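Local coordinates for protein Rho guanine nucleotide exchange factor 3 (Mus musculus, PDB 2Z0Q) that acts, probably through its DH-PH module, as a guanine nucleotide exchange factor for the GTPases RhoA and RhoB, at residues Phe64-Leu67 with Asp68-Ile71; Asp109-Cys112 with Ser113-Val116; Leu167-Ile170 with Leu171-Thr174. One frame throughout, in Å; residues are numbered along the deposited sequence.

Interaction 1. Residues Phe64-Leu67 with Asp68-Ile71; sequences FGTL and DSLI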
# COMPACT_ATOMS: atom_id res chain seq x y z
N PHE A 64 5.38 13.46 -3.76
CA PHE A 64 5.96 13.16 -5.08
C PHE A 64 7.49 13.29 -5.11
O PHE A 64 8.15 12.95 -6.09
CB PHE A 64 5.36 14.09 -6.14
CG PHE A 64 3.88 14.23 -6.07
CD1 PHE A 64 3.28 14.98 -5.04
CD2 PHE A 64 3.06 13.62 -7.02
CE1 PHE A 64 1.89 15.10 -4.97
CE2 PHE A 64 1.67 13.74 -6.95
CZ PHE A 64 1.09 14.49 -5.92
N GLY A 65 8.04 13.79 -4.01
CA GLY A 65 9.47 14.00 -3.92
C GLY A 65 10.35 12.80 -4.21
O GLY A 65 11.32 12.92 -4.95
N THR A 66 10.03 11.65 -3.64
CA THR A 66 10.88 10.49 -3.89
C THR A 66 10.65 9.84 -5.23
O THR A 66 11.60 9.29 -5.81
CB THR A 66 10.71 9.43 -2.82
OG1 THR A 66 10.71 10.05 -1.53
CG2 THR A 66 11.88 8.44 -2.90
N LEU A 67 9.42 9.90 -5.73
CA LEU A 67 9.10 9.30 -7.03
C LEU A 67 10.08 9.77 -8.09
O LEU A 67 10.47 9.00 -8.96
CB LEU A 67 7.68 9.66 -7.48
CG LEU A 67 6.51 8.98 -6.76
CD1 LEU A 67 5.22 9.45 -7.43
CD2 LEU A 67 6.62 7.45 -6.84
N ASP A 68 10.49 11.03 -7.99
CA ASP A 68 11.45 11.59 -8.94
C ASP A 68 12.84 11.00 -8.85
O ASP A 68 13.67 11.24 -9.72
CB ASP A 68 11.53 13.12 -8.79
CG ASP A 68 10.46 13.83 -9.59
OD1 ASP A 68 10.36 13.55 -10.81
OD2 ASP A 68 9.71 14.65 -9.00
N SER A 69 13.14 10.27 -7.80
CA SER A 69 14.46 9.66 -7.74
C SER A 69 14.37 8.29 -8.44
O SER A 69 15.37 7.74 -8.89
CB SER A 69 14.93 9.51 -6.30
OG SER A 69 14.21 8.49 -5.62
N LEU A 70 13.16 7.74 -8.55
CA LEU A 70 13.00 6.43 -9.18
C LEU A 70 12.88 6.44 -10.70
O LEU A 70 13.22 5.45 -11.36
CB LEU A 70 11.79 5.73 -8.61
CG LEU A 70 11.77 5.61 -7.10
CD1 LEU A 70 10.52 4.85 -6.70
CD2 LEU A 70 13.03 4.88 -6.62
N ILE A 71 12.35 7.53 -11.25
CA ILE A 71 12.18 7.61 -12.68
C ILE A 71 13.46 7.33 -13.46
O ILE A 71 13.43 6.55 -14.42
CB ILE A 71 11.56 9.00 -13.08
CG1 ILE A 71 10.14 9.07 -12.48
CG2 ILE A 71 11.53 9.16 -14.59
CD1 ILE A 71 9.40 10.42 -12.68
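Two torsions bring S69 and T66 together: S69 OG sits between its own backbone N and carbonyl carbon (chi1 71°), which swings the hydroxyl back over the preceding turn, while T66 CG2 stands anti to the backbone N and runs forward beside the carbonyl carbon. S69 OG donates to T66 O at 2.7 Å, lying in the carbonyl plane with a C=O...donor angle of 146°. The same oxygen also takes the amide of S69, with S69 N to T66 O again 2.7 Å, but this donor stands above the carbonyl plane, 51° out of it. One residue therefore grips T66 O twice, by backbone and by side chain, and the T66 methyl flanks the hydroxyl, CG2 to S69 OG being 3.6 Å.

The next carbonyl repeats the three-residue step: L70 N donates to L67 O at 3.0 Å, whereas the four-residue bond from I71 N to L67 O is weak at 3.3 Å. Such geometry fits a tight first turn, in which the three-residue bonds are the firmer ones. Beside it, I71 CG1, anti to the carbonyl carbon, passes L67 O at 3.5 Å, so hydrocarbon lies alongside this oxygen as well as N-H groups.

The segment belongs to the DH domain and makes the sharp link from helix 57-64 into helix 67-84. F64 turns its ring to H46 and F152, with Y45 and M49 of helix 15-51 also touching it. L67 and I71 pack on L38 of that helix, L67 and L70 reach P156 at the start of helix 155-172, and T66, L67 and L70 lie against Y111 of helix 107-125.

Interaction 2. Residues Asp109-Cys112 with Ser113-Val116; sequences DSYC and SNQV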
# COMPACT_ATOMS: atom_id res chain seq x y z
N ASP A 109 14.54 0.70 -1.38
CA ASP A 109 14.53 0.54 0.07
C ASP A 109 14.12 1.87 0.72
O ASP A 109 13.20 1.91 1.54
CB ASP A 109 15.93 0.14 0.55
CG ASP A 109 15.96 -0.20 2.01
OD1 ASP A 109 15.04 -0.89 2.47
OD2 ASP A 109 16.92 0.20 2.71
N SER A 110 14.82 2.93 0.33
CA SER A 110 14.58 4.28 0.84
C SER A 110 13.13 4.67 0.55
O SER A 110 12.40 5.12 1.43
CB SER A 110 15.55 5.24 0.15
OG SER A 110 15.42 6.57 0.63
N TYR A 111 12.71 4.46 -0.70
CA TYR A 111 11.36 4.79 -1.12
C TYR A 111 10.27 4.06 -0.34
O TYR A 111 9.33 4.67 0.18
CB TYR A 111 11.19 4.49 -2.60
CG TYR A 111 9.81 4.83 -3.09
CD1 TYR A 111 9.40 6.16 -3.18
CD2 TYR A 111 8.92 3.84 -3.43
CE1 TYR A 111 8.11 6.48 -3.60
CE2 TYR A 111 7.62 4.15 -3.86
CZ TYR A 111 7.23 5.46 -3.94
OH TYR A 111 5.95 5.77 -4.37
N CYS A 112 10.34 2.73 -0.31
CA CYS A 112 9.31 1.99 0.40
C CYS A 112 9.24 2.28 1.88
O CYS A 112 8.18 2.10 2.50
CB CYS A 112 9.49 0.49 0.17
SG CYS A 112 9.24 0.08 -1.55
N SER A 113 10.35 2.75 2.45
CA SER A 113 10.38 3.05 3.88
C SER A 113 9.65 4.35 4.22
O SER A 113 9.14 4.51 5.33
CB SER A 113 11.84 3.13 4.40
OG SER A 113 12.50 4.32 3.97
N ASN A 114 9.58 5.28 3.27
CA ASN A 114 8.91 6.55 3.53
C ASN A 114 7.47 6.55 3.03
O ASN A 114 6.73 7.54 3.18
CB ASN A 114 9.68 7.71 2.89
CG ASN A 114 9.67 7.65 1.37
OD1 ASN A 114 8.65 7.31 0.74
ND2 ASN A 114 10.81 8.00 0.76
N GLN A 115 7.07 5.42 2.46
CA GLN A 115 5.73 5.28 1.92
C GLN A 115 4.65 5.43 3.02
O GLN A 115 3.62 6.06 2.78
CB GLN A 115 5.60 3.91 1.24
CG GLN A 115 4.46 3.79 0.25
CD GLN A 115 4.71 4.53 -1.04
OE1 GLN A 115 5.37 5.57 -1.06
NE2 GLN A 115 4.17 4.00 -2.13
N VAL A 116 4.88 4.87 4.22
CA VAL A 116 3.83 4.96 5.27
C VAL A 116 3.49 6.40 5.64
O VAL A 116 2.31 6.74 5.78
CB VAL A 116 4.20 4.15 6.56
CG1 VAL A 116 5.39 4.74 7.26
CG2 VAL A 116 3.02 4.14 7.52
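Y111 and Q115 lie one helical turn apart, an i to i+4 pair on helix 107-125 of the helical DH domain, and their flat groups are skewed, with the phenol ring and the amide plane 67° apart. Both side chains leave with CG anti to the backbone N, but Q115 then bends at chi2, 74°, bringing its amide obliquely against the phenol end of the ring. The nearest approach to the ring carbons is Q115 OE1 to Y111 CZ, 3.4 Å. The stronger polar partner of the phenol lies outside this turn: Y111 OH is hydrogen-bonded to the carbonyl of L153, which Q115 NE2 also meets in a weak bond. The shared acceptor probably helps to fix the rotation of the phenol, and less firmly that of the amide.

On an adjoining side of the helix, C112 touches I198 and T202 of helix 180-213, and D109 forms a salt bridge with K201 of the same helix. Helix 155-172 is met by Y111 on P156 and by C112 on R157, while S110 and S113 are exposed.

S113 folds back on the preceding turn. Its N donates to D109 O at 3.1 Å, and its hydroxyl, held between the backbone N and the carbonyl carbon, bonds to the next carbonyl: S113 OG to S110 O, 2.7 Å, tilted 29° from the carbonyl plane.

Interaction 3. Residues Leu167-Ile170 with Leu171-Thr174; sequences LREI and LRHT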
# COMPACT_ATOMS: atom_id res chain seq x y z
N LEU A 167 10.30 -11.60 -15.26
CA LEU A 167 11.55 -12.19 -15.71
C LEU A 167 11.39 -13.71 -15.87
O LEU A 167 12.02 -14.29 -16.72
CB LEU A 167 12.69 -11.89 -14.72
CG LEU A 167 12.92 -10.40 -14.49
CD1 LEU A 167 14.26 -10.20 -13.72
CD2 LEU A 167 12.94 -9.65 -15.82
N ARG A 168 10.57 -14.35 -15.02
CA ARG A 168 10.40 -15.78 -15.17
C ARG A 168 9.63 -16.13 -16.48
O ARG A 168 9.82 -17.19 -17.06
CB ARG A 168 9.69 -16.39 -13.92
CG ARG A 168 9.84 -17.89 -13.90
CD ARG A 168 9.26 -18.52 -12.63
NE ARG A 168 9.89 -18.02 -11.41
CZ ARG A 168 9.33 -17.16 -10.55
NH1 ARG A 168 8.11 -16.67 -10.73
NH2 ARG A 168 10.00 -16.82 -9.45
N GLU A 169 8.77 -15.22 -16.92
CA GLU A 169 8.02 -15.41 -18.18
C GLU A 169 9.07 -15.43 -19.32
O GLU A 169 8.93 -16.22 -20.26
CB GLU A 169 7.00 -14.30 -18.36
CG GLU A 169 6.20 -14.37 -19.71
CD GLU A 169 5.44 -15.69 -19.85
OE1 GLU A 169 5.06 -16.26 -18.80
OE2 GLU A 169 5.18 -16.14 -21.00
N ILE A 170 10.12 -14.60 -19.25
CA ILE A 170 11.18 -14.68 -20.26
C ILE A 170 11.96 -16.00 -20.12
O ILE A 170 12.22 -16.72 -21.09
CB ILE A 170 12.18 -13.51 -20.14
CG1 ILE A 170 11.44 -12.17 -20.16
CG2 ILE A 170 13.19 -13.61 -21.28
CD1 ILE A 170 12.35 -10.95 -19.82
N LEU A 171 12.33 -16.32 -18.87
CA LEU A 171 13.12 -17.52 -18.60
C LEU A 171 12.47 -18.81 -19.11
O LEU A 171 13.13 -19.68 -19.68
CB LEU A 171 13.33 -17.64 -17.07
CG LEU A 171 14.04 -18.94 -16.65
CD1 LEU A 171 15.42 -19.05 -17.27
CD2 LEU A 171 14.14 -18.93 -15.14
N ARG A 172 11.16 -18.95 -18.89
CA ARG A 172 10.54 -20.21 -19.29
C ARG A 172 10.51 -20.45 -20.79
O ARG A 172 10.35 -21.58 -21.23
CB ARG A 172 9.13 -20.39 -18.66
CG ARG A 172 8.03 -19.45 -19.14
CD ARG A 172 6.64 -19.95 -18.60
NE ARG A 172 6.70 -20.13 -17.14
CZ ARG A 172 6.50 -19.16 -16.25
NH1 ARG A 172 6.19 -17.92 -16.65
NH2 ARG A 172 6.66 -19.41 -14.94
N HIS A 173 10.70 -19.41 -21.58
CA HIS A 173 10.75 -19.60 -23.04
C HIS A 173 12.19 -19.45 -23.55
O HIS A 173 12.45 -19.38 -24.76
CB HIS A 173 9.84 -18.59 -23.72
CG HIS A 173 8.43 -18.64 -23.23
ND1 HIS A 173 7.67 -19.79 -23.29
CD2 HIS A 173 7.67 -17.71 -22.60
CE1 HIS A 173 6.50 -19.56 -22.73
NE2 HIS A 173 6.47 -18.30 -22.31
N THR A 174 13.15 -19.46 -22.63
CA THR A 174 14.56 -19.35 -23.01
C THR A 174 15.17 -20.77 -23.11
O THR A 174 15.15 -21.53 -22.12
CB THR A 174 15.37 -18.50 -21.96
OG1 THR A 174 14.81 -17.17 -21.86
CG2 THR A 174 16.83 -18.37 -22.38
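L171 N to L167 O (3.0 Å) and R172 N to R168 O are four-residue helical bonds, after which the winding tightens, H173 N and T174 N reaching back only three residues to I170 O and L171 O as helix 155-172 ends. I170 O, left at this C-terminal turn, is met from opposite faces of its plane, by H173 N at 3.1 Å on one and by T174 OG1, 2.7 Å from I170 O, on the other.

On the outer side E169 divides its carboxylate between two partners. Its chain starts with CG anti to the backbone N (chi1 177°) and bends at chi2, which turns the head toward the end of the helix. OE1 takes a salt bridge from R172, 2.9 Å from E169 OE1 to R172 NH1; the acceptor lies near the guanidinium plane, while the donor comes from above the carboxylate plane. OE2 accepts from H173, with H173 NE2 to E169 OE2 2.8 Å. That oxygen lies in the ring plane of H173, although the donor again stands well above the carboxylate plane, 51° out of it. R172 CG covers one face of the imidazole, 3.7 Å above its centre, so the two partners of E169 also pack on each other.

With an alanine here in place of E169, R172 NH1 and H173 NE2 would probably lose their shared acceptor and both groups be freer to turn.

Nearby, E169 and I170 touch A23, and H173 touches K19, all on helix 15-51. The R168 and R172 guanidinium groups are not in contact, R168 NE to R172 NH2 being 5.0 Å. The E169 carboxylate, between R172 and H173, probably offsets the arginine charge and may favour a protonated imidazole, tying the side chains of the last turn together.

In the fold
All three contacts lie in the DH domain, but only interactions 1 and 2 meet: their centres are 11 Å apart, and residues 64-71 pack on helix 107-125 through L67, L70 and Y111, with L70 CD1 3.7 Å from Y111 CG. Interaction 3 is remote, about 30 Å from each between centres, although helix 155-172 joins them, its P156 end touching the first two and its 167-174 end carrying the third. Interactions 1 and 2 combine a buried hydrophobic side with a serine hydroxyl folded back onto a carbonyl; one opens a helix, the other lies within one. Interaction 3 closes a helix and alone relies on charged side chains across its segments, at a partly exposed surface.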